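Local coordinates for protein hypothetical sugar kinase (Cytophaga hutchinsonii, PDB 3R8E) that probably phosphorylates a sugar at the expense of ATP, as a putative sugar kinase of the ROK family with a ribonuclease H-like fold, at residues G272-F277 and M297-A302. Numbering follows the deposited sequence.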
loop_
_atom_site.group_PDB
_atom_site.type_symbol
_atom_site.label_atom_id
_atom_site.label_comp_id
_atom_site.label_asym_id
_atom_site.label_seq_id
_atom_site.Cartn_x
_atom_site.Cartn_y
_atom_site.Cartn_z
ATOM N N GLY A 272 1.488 24.848 0.413
ATOM C CA GLY A 272 1.114 26.255 0.546
ATOM C C GLY A 272 0.069 26.623 -0.497
ATOM O O GLY A 272 -0.663 27.606 -0.338
ATOM N N ALA A 273 -0.017 25.797 -1.567
ATOM C CA ALA A 273 -0.956 25.913 -2.683
ATOM C C ALA A 273 -2.142 24.954 -2.512
ATOM O O ALA A 273 -2.816 24.625 -3.492
ATOM C CB ALA A 273 -0.236 25.618 -3.983
ATOM N N PHE A 274 -2.401 24.527 -1.258
ATOM C CA PHE A 274 -3.463 23.601 -0.843
ATOM C C PHE A 274 -4.795 23.891 -1.551
ATOM O O PHE A 274 -5.332 23.010 -2.212
ATOM C CB PHE A 274 -3.654 23.691 0.685
ATOM C CG PHE A 274 -4.557 22.656 1.316
ATOM C CD1 PHE A 274 -5.931 22.866 1.399
ATOM C CD2 PHE A 274 -4.030 21.498 1.876
ATOM C CE1 PHE A 274 -6.765 21.913 1.994
ATOM C CE2 PHE A 274 -4.862 20.552 2.479
ATOM C CZ PHE A 274 -6.223 20.765 2.533
ATOM N N ASP A 275 -5.296 25.137 -1.457
ATOM C CA ASP A 275 -6.582 25.530 -2.032
ATOM C C ASP A 275 -6.676 25.369 -3.556
ATOM O O ASP A 275 -7.788 25.242 -4.075
ATOM C CB ASP A 275 -6.899 26.990 -1.661
ATOM C CG ASP A 275 -7.053 27.246 -0.170
ATOM O OD1 ASP A 275 -7.299 26.271 0.584
ATOM O OD2 ASP A 275 -6.961 28.425 0.240
ATOM N N TYR A 276 -5.536 25.367 -4.266
ATOM C CA TYR A 276 -5.525 25.310 -5.727
ATOM C C TYR A 276 -5.338 23.886 -6.286
ATOM O O TYR A 276 -5.789 23.638 -7.407
ATOM C CB TYR A 276 -4.461 26.277 -6.283
ATOM C CG TYR A 276 -4.500 27.614 -5.569
ATOM C CD1 TYR A 276 -5.589 28.471 -5.713
ATOM C CD2 TYR A 276 -3.516 27.961 -4.648
ATOM C CE1 TYR A 276 -5.675 29.659 -4.991
ATOM C CE2 TYR A 276 -3.593 29.146 -3.919
ATOM C CZ TYR A 276 -4.675 29.991 -4.093
ATOM O OH TYR A 276 -4.758 31.155 -3.369
ATOM N N PHE A 277 -4.721 22.956 -5.529
ATOM C CA PHE A 277 -4.552 21.584 -6.032
ATOM C C PHE A 277 -5.492 20.565 -5.341
ATOM O O PHE A 277 -5.786 19.532 -5.941
ATOM C CB PHE A 277 -3.082 21.108 -5.965
ATOM C CG PHE A 277 -2.480 20.811 -4.611
ATOM C CD1 PHE A 277 -2.711 19.592 -3.980
ATOM C CD2 PHE A 277 -1.581 21.693 -4.025
ATOM C CE1 PHE A 277 -2.128 19.305 -2.744
ATOM C CE2 PHE A 277 -0.997 21.403 -2.788
ATOM C CZ PHE A 277 -1.279 20.211 -2.153
HETATM N N MSE A 297 -14.052 10.709 4.571
HETATM C CA MSE A 297 -12.669 11.065 4.259
HETATM C C MSE A 297 -12.371 12.498 4.723
HETATM O O MSE A 297 -13.274 13.345 4.801
HETATM C CB MSE A 297 -12.363 10.872 2.764
HETATM C CG MSE A 297 -12.884 11.997 1.860
HETATM SE SE MSE A 297 -12.291 11.836 0.018
HETATM C CE MSE A 297 -10.403 11.743 0.334
ATOM N N TYR A 298 -11.100 12.751 5.068
ATOM C CA TYR A 298 -10.627 14.046 5.541
ATOM C C TYR A 298 -9.300 14.372 4.876
ATOM O O TYR A 298 -8.401 13.533 4.854
ATOM C CB TYR A 298 -10.496 14.054 7.075
ATOM C CG TYR A 298 -9.713 15.220 7.641
ATOM C CD1 TYR A 298 -10.247 16.506 7.653
ATOM C CD2 TYR A 298 -8.444 15.034 8.184
ATOM C CE1 TYR A 298 -9.528 17.584 8.174
ATOM C CE2 TYR A 298 -7.726 16.099 8.728
ATOM C CZ TYR A 298 -8.266 17.375 8.708
ATOM O OH TYR A 298 -7.550 18.425 9.239
ATOM N N ILE A 299 -9.203 15.575 4.299
ATOM C CA ILE A 299 -7.978 16.078 3.687
ATOM C C ILE A 299 -7.659 17.376 4.410
ATOM O O ILE A 299 -8.420 18.343 4.320
ATOM C CB ILE A 299 -8.048 16.233 2.147
ATOM C CG1 ILE A 299 -8.410 14.897 1.474
ATOM C CG2 ILE A 299 -6.711 16.790 1.600
ATOM C CD1 ILE A 299 -8.955 15.029 0.112
ATOM N N GLY A 300 -6.592 17.346 5.194
ATOM C CA GLY A 300 -6.164 18.481 5.995
ATOM C C GLY A 300 -4.765 18.954 5.677
ATOM O O GLY A 300 -4.005 18.268 4.991
ATOM N N LYS A 301 -4.430 20.145 6.166
ATOM C CA LYS A 301 -3.112 20.734 5.982
ATOM C C LYS A 301 -2.233 20.345 7.174
ATOM O O LYS A 301 -2.687 20.432 8.320
ATOM C CB LYS A 301 -3.254 22.275 5.841
ATOM C CG LYS A 301 -1.951 23.071 5.850
ATOM C CD LYS A 301 -1.380 23.306 4.453
ATOM C CE LYS A 301 -0.134 24.161 4.491
ATOM N NZ LYS A 301 1.041 23.422 5.032
ATOM N N ALA A 302 -0.996 19.891 6.910
ATOM C CA ALA A 302 -0.025 19.581 7.963
ATOM C C ALA A 302 0.528 20.915 8.447
ATOM O O ALA A 302 1.110 21.652 7.649
ATOM C CB ALA A 302 1.079 18.689 7.422
#
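Phe274, in the first turn of helix 274-288, reaches strand 298-301 with the outer edge of its ring. The ring extends from the helix to the strand because chi1 (-171°) sets CG opposite the backbone N, and it meets peptide groups there. CE2 of Phe274 lies 3.5 Å from Gly300 O, and its CZ is 3.7 Å from Ile299 O, which sits in the ring plane; the aromatic rim, slightly positive, thus faces two carbonyl oxygens.

Apolar contacts complete the grip. CZ of Phe274 touches the CG2 branch of Ile299 at 4.1 Å, while CD2 of the ring packs against CB and CD of Lys301, whose chain runs past the aromatic side chain in the opposite direction. Cut back to an alanine, this position would probably leave a gap beside the two carbonyls and the methylenes of Lys301 without their aromatic neighbour.

The polar contribution is indirect. Lys301, its chain bent at chi2 (92°) and chi4, hydrogen-bonds through NZ to Ala302 O at 3.2 Å and also to Ser271 OG, tying the strand end to the residues leading into the helix.

The example illustrates how a helix start is seated on a sheet margin: strand 298-301 is the outermost parallel neighbour of strand 263-267, whose Leu266 touches both Phe274 and Ile299, and helix 235-259 packs against Phe277 through Trp241 and Ile248.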